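Local coordinates for protein transcriptional regulator (Thermus thermophilus, PDB 2H0A) that probably regulates transcription as a CcpA-type repressor, its core built on a periplasmic-binding-protein-like fold, at residues L100-L104 with R259-L264; P115-I119 with F174-A178; D155-I159 with A170-F174. One frame throughout, in Å; residues are numbered along the deposited sequence.

Interaction 1 (L100-L104 with R259-L264)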
loop_
_atom_site.group_PDB
_atom_site.type_symbol
_atom_site.label_atom_id
_atom_site.label_comp_id
_atom_site.label_asym_id
_atom_site.label_seq_id
_atom_site.Cartn_x
_atom_site.Cartn_y
_atom_site.Cartn_z
ATOM N N LEU A 100 12.356 -19.846 12.778
ATOM C CA LEU A 100 13.211 -19.493 13.890
ATOM C C LEU A 100 12.957 -17.989 13.917
ATOM O O LEU A 100 12.821 -17.358 12.861
ATOM C CB LEU A 100 14.670 -19.776 13.540
ATOM C CG LEU A 100 15.723 -19.276 14.527
ATOM C CD1 LEU A 100 15.706 -20.144 15.772
ATOM C CD2 LEU A 100 17.084 -19.316 13.878
ATOM N N GLY A 101 12.890 -17.391 15.093
ATOM C CA GLY A 101 12.604 -15.965 15.111
ATOM C C GLY A 101 11.152 -15.879 15.502
ATOM O O GLY A 101 10.760 -15.045 16.312
ATOM N N GLY A 102 10.345 -16.746 14.897
ATOM C CA GLY A 102 8.953 -16.816 15.275
ATOM C C GLY A 102 9.092 -17.428 16.656
ATOM O O GLY A 102 8.381 -17.081 17.598
ATOM N N ARG A 103 10.063 -18.334 16.767
ATOM C CA ARG A 103 10.361 -19.014 18.019
ATOM C C ARG A 103 11.098 -18.069 18.947
ATOM O O ARG A 103 10.844 -18.051 20.146
ATOM C CB ARG A 103 11.210 -20.264 17.774
ATOM C CG ARG A 103 10.502 -21.347 16.991
ATOM C CD ARG A 103 11.138 -22.699 17.239
ATOM N NE ARG A 103 12.506 -22.768 16.739
ATOM C CZ ARG A 103 12.834 -23.057 15.482
ATOM N NH1 ARG A 103 11.889 -23.309 14.585
ATOM N NH2 ARG A 103 14.111 -23.102 15.125
ATOM N N LEU A 104 12.015 -17.284 18.394
ATOM C CA LEU A 104 12.744 -16.334 19.217
ATOM C C LEU A 104 11.722 -15.389 19.852
ATOM O O LEU A 104 11.859 -14.991 21.010
ATOM C CB LEU A 104 13.752 -15.554 18.370
ATOM C CG LEU A 104 14.902 -16.355 17.739
ATOM C CD1 LEU A 104 15.718 -15.464 16.807
ATOM C CD2 LEU A 104 15.778 -16.929 18.828
ATOM N N ARG A 259 21.164 -19.551 3.811
ATOM C CA ARG A 259 20.174 -19.256 4.834
ATOM C C ARG A 259 20.669 -18.307 5.924
ATOM O O ARG A 259 21.721 -18.523 6.537
ATOM C CB ARG A 259 19.701 -20.581 5.446
ATOM C CG ARG A 259 19.062 -20.509 6.814
ATOM C CD ARG A 259 18.777 -21.925 7.318
ATOM N NE ARG A 259 18.346 -21.950 8.713
ATOM C CZ ARG A 259 19.149 -21.753 9.755
ATOM N NH1 ARG A 259 20.446 -21.527 9.575
ATOM N NH2 ARG A 259 18.642 -21.749 10.982
ATOM N N PHE A 260 19.902 -17.248 6.157
ATOM C CA PHE A 260 20.239 -16.267 7.174
ATOM C C PHE A 260 19.396 -16.512 8.421
ATOM O O PHE A 260 18.384 -17.202 8.358
ATOM C CB PHE A 260 20.001 -14.849 6.639
ATOM C CG PHE A 260 21.065 -14.370 5.688
ATOM C CD1 PHE A 260 21.209 -14.945 4.429
ATOM C CD2 PHE A 260 21.933 -13.343 6.057
ATOM C CE1 PHE A 260 22.200 -14.503 3.549
ATOM C CE2 PHE A 260 22.932 -12.893 5.182
ATOM C CZ PHE A 260 23.063 -13.472 3.929
ATOM N N GLU A 261 19.820 -15.963 9.556
ATOM C CA GLU A 261 19.073 -16.132 10.801
ATOM C C GLU A 261 18.728 -14.786 11.409
ATOM O O GLU A 261 19.547 -13.876 11.427
ATOM C CB GLU A 261 19.868 -16.938 11.843
ATOM C CG GLU A 261 20.272 -18.346 11.426
ATOM C CD GLU A 261 20.870 -19.154 12.582
ATOM O OE1 GLU A 261 21.661 -18.585 13.371
ATOM O OE2 GLU A 261 20.558 -20.362 12.695
ATOM N N PRO A 262 17.501 -14.646 11.916
ATOM C CA PRO A 262 17.051 -13.403 12.537
ATOM C C PRO A 262 17.529 -13.378 13.986
ATOM O O PRO A 262 17.873 -14.416 14.546
ATOM C CB PRO A 262 15.541 -13.502 12.419
ATOM C CG PRO A 262 15.312 -14.964 12.635
ATOM C CD PRO A 262 16.389 -15.604 11.794
ATOM N N VAL A 263 17.556 -12.203 14.596
ATOM C CA VAL A 263 18.018 -12.110 15.970
ATOM C C VAL A 263 17.168 -11.128 16.757
ATOM O O VAL A 263 16.749 -10.097 16.235
ATOM C CB VAL A 263 19.507 -11.662 16.020
ATOM C CG1 VAL A 263 19.645 -10.262 15.439
ATOM C CG2 VAL A 263 20.027 -11.703 17.446
ATOM N N LEU A 264 16.921 -11.451 18.018
ATOM C CA LEU A 264 16.124 -10.588 18.874
ATOM C C LEU A 264 16.939 -9.379 19.292
ATOM O O LEU A 264 18.100 -9.504 19.681
ATOM C CB LEU A 264 15.693 -11.341 20.134
ATOM C CG LEU A 264 14.528 -10.843 21.007
ATOM C CD1 LEU A 264 14.765 -11.306 22.439
ATOM C CD2 LEU A 264 14.407 -9.343 20.981
#
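Pro262 sits over the first turn of helix 99-109, with Leu100 and Leu104 flanking it, and this is the tightly packed part of the contact. The pyrrolidine ring leads with CG, which lies 3.5 Å from Leu100 O and 3.8 Å from Gly101 CA. At Gly101 (phi 103°) a CB would press on Leu100 O, which by itself calls for glycine, and would also collide with Pro262 CG. One turn on, Leu104 brings CD1 against the proline, 4.2 Å from Pro262 CG and close to the proline carbonyl oxygen. With Ile229 of strand 227-230 touching Leu104 and Pro262, and Leu96 touching Pro262, the ring is buried on several sides.

Strand 257-265, which carries Pro262, lies between strands 92-96 and 227-230, consistent with one of the links between the two halves of a periplasmic-binding-protein-like fold. Before the interruption at Glu261-Pro262, Phe260 pairs through its backbone with Tyr95 and Asp97; after it, Val263 pairs with Ala230. The strand runs from one half of the molecule into the other, and the helix packs beside the crossing point.

Toward Glu261 and Arg259 the contact becomes looser and reaches solvent. Leu100 turns CG anti to its own N (chi1 172°), sending CD2 away from the helix and across the Glu261 side chain, 3.8 Å from Glu261 OE2 and 4.3 Å from Pro262 CD. The methyl spans an apolar ring and a charged pair. In that pair Arg259 NH2 meets the anti lone pair of Glu261 OE2 at 2.9 Å, the carboxylate oxygen tilted 18° out of the guanidinium plane. Asp97 provides a second salt bridge to Arg259 NH2 and also accepts Leu100 N, so the exposed arginine is held between two acids while the leucine methyl merely brushes it.

Interaction 2 (P115-I119 with F174-A178); sequences PIFAI and FLEKA
In the beta-alpha-beta crossover from strand 157-160 to strand 182-185, helix 164-175 passes over the intervening strand 116-121, and here Phe117 of that strand meets Phe174 near the helix's C-terminal end. The two side chains run past one another head to tail, so each ring receives the other's CB over its face: Phe117 CB lies 3.5 Å from the centroid of the Phe174 ring, and Phe174 CB 3.8 Å from that of Phe117. Both are CH-pi contacts, almost on the ring normals. The rings themselves are inclined by 31°, their centroids 4.5 Å apart. Ile119, two residues along the strand, brings CG1 to the edge of the Phe174 ring, 3.8 Å from CZ. Past the helix, the chain turns back with Lys177 N bonded to Phe174 O, which places Ala178 CB at the edge of the Phe117 ring, 3.9 Å from CZ, and 3.6 Å from Pro115 CG. Val184 and Leu182 of the adjacent strand add to the apolar surroundings. No hydrogen bond joins the two segments, so the helix end is held on the sheet by apolar burial and dispersion.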
loop_
_atom_site.group_PDB
_atom_site.type_symbol
_atom_site.label_atom_id
_atom_site.label_comp_id
_atom_site.label_asym_id
_atom_site.label_seq_id
_atom_site.Cartn_x
_atom_site.Cartn_y
_atom_site.Cartn_z
ATOM N N PRO A 115 -1.569 -11.844 29.123
ATOM C CA PRO A 115 -1.821 -12.639 27.913
ATOM C C PRO A 115 -1.039 -12.183 26.686
ATOM O O PRO A 115 -0.837 -10.995 26.458
ATOM C CB PRO A 115 -3.323 -12.497 27.720
ATOM C CG PRO A 115 -3.578 -11.124 28.251
ATOM C CD PRO A 115 -2.791 -11.130 29.524
ATOM N N ILE A 116 -0.613 -13.148 25.891
ATOM C CA ILE A 116 0.158 -12.879 24.694
ATOM C C ILE A 116 -0.722 -12.919 23.440
ATOM O O ILE A 116 -1.424 -13.908 23.185
ATOM C CB ILE A 116 1.282 -13.909 24.562
ATOM C CG1 ILE A 116 2.176 -13.845 25.805
ATOM C CG2 ILE A 116 2.057 -13.664 23.281
ATOM C CD1 ILE A 116 3.119 -15.021 25.961
ATOM N N PHE A 117 -0.688 -11.833 22.671
ATOM C CA PHE A 117 -1.465 -11.726 21.443
ATOM C C PHE A 117 -0.505 -11.638 20.273
ATOM O O PHE A 117 0.669 -11.310 20.441
ATOM C CB PHE A 117 -2.341 -10.468 21.438
ATOM C CG PHE A 117 -3.360 -10.421 22.537
ATOM C CD1 PHE A 117 -3.024 -9.941 23.793
ATOM C CD2 PHE A 117 -4.663 -10.853 22.309
ATOM C CE1 PHE A 117 -3.961 -9.884 24.806
ATOM C CE2 PHE A 117 -5.612 -10.801 23.317
ATOM C CZ PHE A 117 -5.258 -10.314 24.572
ATOM N N ALA A 118 -1.018 -11.917 19.084
ATOM C CA ALA A 118 -0.211 -11.869 17.881
ATOM C C ALA A 118 -0.989 -11.239 16.731
ATOM O O ALA A 118 -2.223 -11.337 16.659
ATOM C CB ALA A 118 0.239 -13.271 17.503
ATOM N N ILE A 119 -0.256 -10.580 15.840
ATOM C CA ILE A 119 -0.853 -9.943 14.679
ATOM C C ILE A 119 -0.301 -10.648 13.443
ATOM O O ILE A 119 0.914 -10.777 13.279
ATOM C CB ILE A 119 -0.516 -8.426 14.615
ATOM C CG1 ILE A 119 -0.914 -7.745 15.926
ATOM C CG2 ILE A 119 -1.269 -7.768 13.463
ATOM C CD1 ILE A 119 -0.654 -6.268 15.960
ATOM N N PHE A 174 -7.434 -6.299 21.000
ATOM C CA PHE A 174 -6.904 -7.011 22.149
ATOM C C PHE A 174 -7.341 -6.386 23.477
ATOM O O PHE A 174 -7.567 -7.091 24.461
ATOM C CB PHE A 174 -5.380 -7.025 22.108
ATOM C CG PHE A 174 -4.798 -7.543 20.822
ATOM C CD1 PHE A 174 -5.334 -8.660 20.189
ATOM C CD2 PHE A 174 -3.637 -6.973 20.298
ATOM C CE1 PHE A 174 -4.718 -9.207 19.064
ATOM C CE2 PHE A 174 -3.016 -7.511 19.177
ATOM C CZ PHE A 174 -3.553 -8.631 18.561
ATOM N N LEU A 175 -7.454 -5.064 23.509
ATOM C CA LEU A 175 -7.834 -4.373 24.730
ATOM C C LEU A 175 -9.228 -4.690 25.232
ATOM O O LEU A 175 -9.517 -4.479 26.408
ATOM C CB LEU A 175 -7.675 -2.865 24.563
ATOM C CG LEU A 175 -6.210 -2.415 24.498
ATOM C CD1 LEU A 175 -6.140 -0.945 24.130
ATOM C CD2 LEU A 175 -5.519 -2.679 25.836
ATOM N N GLU A 176 -10.108 -5.186 24.364
ATOM C CA GLU A 176 -11.442 -5.526 24.836
ATOM C C GLU A 176 -11.464 -6.973 25.332
ATOM O O GLU A 176 -12.446 -7.438 25.915
ATOM C CB GLU A 176 -12.508 -5.263 23.758
ATOM C CG GLU A 176 -12.095 -5.500 22.322
ATOM C CD GLU A 176 -13.139 -4.992 21.314
ATOM O OE1 GLU A 176 -13.510 -3.796 21.380
ATOM O OE2 GLU A 176 -13.583 -5.791 20.452
ATOM N N LYS A 177 -10.345 -7.661 25.124
ATOM C CA LYS A 177 -10.180 -9.045 25.561
ATOM C C LYS A 177 -9.325 -9.112 26.835
ATOM O O LYS A 177 -9.380 -10.091 27.579
ATOM C CB LYS A 177 -9.507 -9.884 24.466
ATOM C CG LYS A 177 -10.402 -10.270 23.301
ATOM C CD LYS A 177 -9.641 -11.152 22.308
ATOM C CE LYS A 177 -10.462 -11.491 21.053
ATOM N NZ LYS A 177 -11.536 -12.511 21.266
ATOM N N ALA A 178 -8.535 -8.070 27.078
ATOM C CA ALA A 178 -7.669 -8.044 28.245
ATOM C C ALA A 178 -7.203 -6.647 28.626
ATOM O O ALA A 178 -7.112 -5.746 27.795
ATOM C CB ALA A 178 -6.456 -8.939 28.001
#

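Interaction 3 (D155-I159 with A170-F174)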
loop_
_atom_site.group_PDB
_atom_site.type_symbol
_atom_site.label_atom_id
_atom_site.label_comp_id
_atom_site.label_asym_id
_atom_site.label_seq_id
_atom_site.Cartn_x
_atom_site.Cartn_y
_atom_site.Cartn_z
ATOM N N ASP A 155 -7.950 -17.172 19.492
ATOM C CA ASP A 155 -8.796 -16.126 20.055
ATOM C C ASP A 155 -7.943 -14.959 20.553
ATOM O O ASP A 155 -8.467 -13.973 21.063
ATOM C CB ASP A 155 -9.653 -16.670 21.198
ATOM C CG ASP A 155 -8.857 -16.900 22.465
ATOM O OD1 ASP A 155 -7.930 -17.740 22.438
ATOM O OD2 ASP A 155 -9.157 -16.238 23.488
ATOM N N ARG A 156 -6.628 -15.083 20.412
ATOM C CA ARG A 156 -5.706 -14.025 20.819
ATOM C C ARG A 156 -4.910 -13.580 19.603
ATOM O O ARG A 156 -3.895 -12.900 19.712
ATOM C CB ARG A 156 -4.769 -14.509 21.933
ATOM C CG ARG A 156 -5.408 -14.431 23.305
ATOM C CD ARG A 156 -4.517 -14.975 24.391
ATOM N NE ARG A 156 -4.357 -16.415 24.264
ATOM C CZ ARG A 156 -3.181 -17.033 24.291
ATOM N NH1 ARG A 156 -2.063 -16.328 24.446
ATOM N NH2 ARG A 156 -3.125 -18.349 24.134
ATOM N N LEU A 157 -5.406 -13.977 18.438
ATOM C CA LEU A 157 -4.799 -13.640 17.160
ATOM C C LEU A 157 -5.623 -12.576 16.449
ATOM O O LEU A 157 -6.837 -12.485 16.637
ATOM C CB LEU A 157 -4.744 -14.872 16.263
ATOM C CG LEU A 157 -4.230 -14.640 14.847
ATOM C CD1 LEU A 157 -2.729 -14.402 14.885
ATOM C CD2 LEU A 157 -4.546 -15.835 13.995
ATOM N N TYR A 158 -4.958 -11.766 15.633
ATOM C CA TYR A 158 -5.654 -10.745 14.873
ATOM C C TYR A 158 -5.050 -10.718 13.492
ATOM O O TYR A 158 -3.833 -10.680 13.338
ATOM C CB TYR A 158 -5.507 -9.367 15.508
ATOM C CG TYR A 158 -6.464 -8.344 14.928
ATOM C CD1 TYR A 158 -7.794 -8.299 15.330
ATOM C CD2 TYR A 158 -6.036 -7.420 13.980
ATOM C CE1 TYR A 158 -8.666 -7.363 14.812
ATOM C CE2 TYR A 158 -6.906 -6.479 13.453
ATOM C CZ TYR A 158 -8.219 -6.455 13.875
ATOM O OH TYR A 158 -9.086 -5.511 13.357
ATOM N N ILE A 159 -5.910 -10.747 12.485
ATOM C CA ILE A 159 -5.457 -10.722 11.108
ATOM C C ILE A 159 -5.775 -9.355 10.508
ATOM O O ILE A 159 -6.878 -8.828 10.687
ATOM C CB ILE A 159 -6.154 -11.834 10.291
ATOM C CG1 ILE A 159 -6.004 -13.176 11.019
ATOM C CG2 ILE A 159 -5.544 -11.919 8.898
ATOM C CD1 ILE A 159 -6.802 -14.308 10.413
ATOM N N ALA A 170 -5.750 -3.557 15.783
ATOM C CA ALA A 170 -5.469 -4.756 16.572
ATOM C C ALA A 170 -5.337 -4.527 18.079
ATOM O O ALA A 170 -5.962 -5.222 18.867
ATOM C CB ALA A 170 -4.218 -5.446 16.037
ATOM N N LEU A 171 -4.523 -3.566 18.491
ATOM C CA LEU A 171 -4.378 -3.300 19.917
ATOM C C LEU A 171 -5.759 -2.992 20.506
ATOM O O LEU A 171 -6.088 -3.405 21.618
ATOM C CB LEU A 171 -3.438 -2.116 20.150
ATOM C CG LEU A 171 -3.285 -1.681 21.612
ATOM C CD1 LEU A 171 -2.688 -2.823 22.419
ATOM C CD2 LEU A 171 -2.410 -0.441 21.705
ATOM N N ARG A 172 -6.562 -2.259 19.745
ATOM C CA ARG A 172 -7.904 -1.895 20.169
ATOM C C ARG A 172 -8.720 -3.176 20.361
ATOM O O ARG A 172 -9.541 -3.278 21.279
ATOM C CB ARG A 172 -8.547 -1.004 19.103
ATOM C CG ARG A 172 -8.948 0.372 19.582
ATOM C CD ARG A 172 -10.174 0.307 20.481
ATOM N NE ARG A 172 -10.709 1.641 20.769
ATOM C CZ ARG A 172 -11.786 1.875 21.515
ATOM N NH1 ARG A 172 -12.459 0.865 22.061
ATOM N NH2 ARG A 172 -12.196 3.122 21.713
ATOM N N HIS A 173 -8.477 -4.148 19.483
ATOM C CA HIS A 173 -9.159 -5.434 19.529
ATOM C C HIS A 173 -8.742 -6.218 20.772
ATOM O O HIS A 173 -9.586 -6.737 21.508
ATOM C CB HIS A 173 -8.820 -6.252 18.283
ATOM C CG HIS A 173 -9.445 -7.607 18.272
ATOM N ND1 HIS A 173 -10.795 -7.801 18.077
ATOM C CD2 HIS A 173 -8.915 -8.835 18.478
ATOM C CE1 HIS A 173 -11.069 -9.090 18.162
ATOM N NE2 HIS A 173 -9.945 -9.739 18.405
ATOM N N PHE A 174 -7.434 -6.299 21.000
ATOM C CA PHE A 174 -6.904 -7.011 22.149
ATOM C C PHE A 174 -7.341 -6.386 23.477
ATOM O O PHE A 174 -7.567 -7.091 24.461
ATOM C CB PHE A 174 -5.380 -7.025 22.108
ATOM C CG PHE A 174 -4.798 -7.543 20.822
ATOM C CD1 PHE A 174 -5.334 -8.660 20.189
ATOM C CD2 PHE A 174 -3.637 -6.973 20.298
ATOM C CE1 PHE A 174 -4.718 -9.207 19.064
ATOM C CE2 PHE A 174 -3.016 -7.511 19.177
ATOM C CZ PHE A 174 -3.553 -8.631 18.561
#
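Arg156 meets the helix through its backbone: its carbonyl oxygen lies 3.8 Å from Phe174 CE1, approaching the ring obliquely. The Arg156 side chain leads away, NH2 bonding to Pro151 O and NH1 more weakly to Ile116 O, and so belongs to the loop and the neighbouring strand. Leu157 points its side chain to the other side of the sheet, where it meets Phe152 and Ala120; only its backbone borders the Phe174 edge.

Tyr158 turns back to the helix and carries most of the contact. With CG anti to the backbone N (chi1 -167°), its ring lies against helix 164-175, with Ala170 and His173 both on the same side of the ring plane. Ala170 CA sits over that face in a CH-pi contact, 3.9 Å from the ring centroid, while Ala170 CB reaches Tyr158 CD2. The axes of strand 157-159 and helix 170-174 run roughly antiparallel, at 148° and 9.2 Å apart, as expected of a strand leading into the helix of a beta-alpha-beta unit; here it is an outermost strand of the sheet, counted within this chain. One turn after Ala170, His173 receives the CD1-CE1 side of the tyrosine ring over a face of its imidazole, the two planes inclined by 42°. Tyr158 CB packs against the Phe174 ring, 3.6 Å from Phe174 CE1. With an alanine here in place of Tyr158, the imidazole face of His173 and the CA and CB of Ala170 would probably lose their cover, and Arg168 of the second subunit its weak hydrogen bond.

In the fold
The three contacts follow one mixed sheet that runs through both halves of the chain. Interactions 2 and 3 are practically one site: their centres are 5 Å apart, they share Phe174 and helix 164-175, and the neighbouring strands 116-121 and 157-160 join them through backbone bonds between Ala118 and both Arg156 and Tyr158. Interaction 1 lies about 23 Å from each, centre to centre, with nearest atoms about 9 Å from interaction 2 and 12 Å from interaction 3. In sequence, helix 99-109 precedes and strand 257-265 follows both, so interaction 1 brackets them. It sits where the halves join, whereas the other pair lies at the sheet's far edge, close to the second subunit.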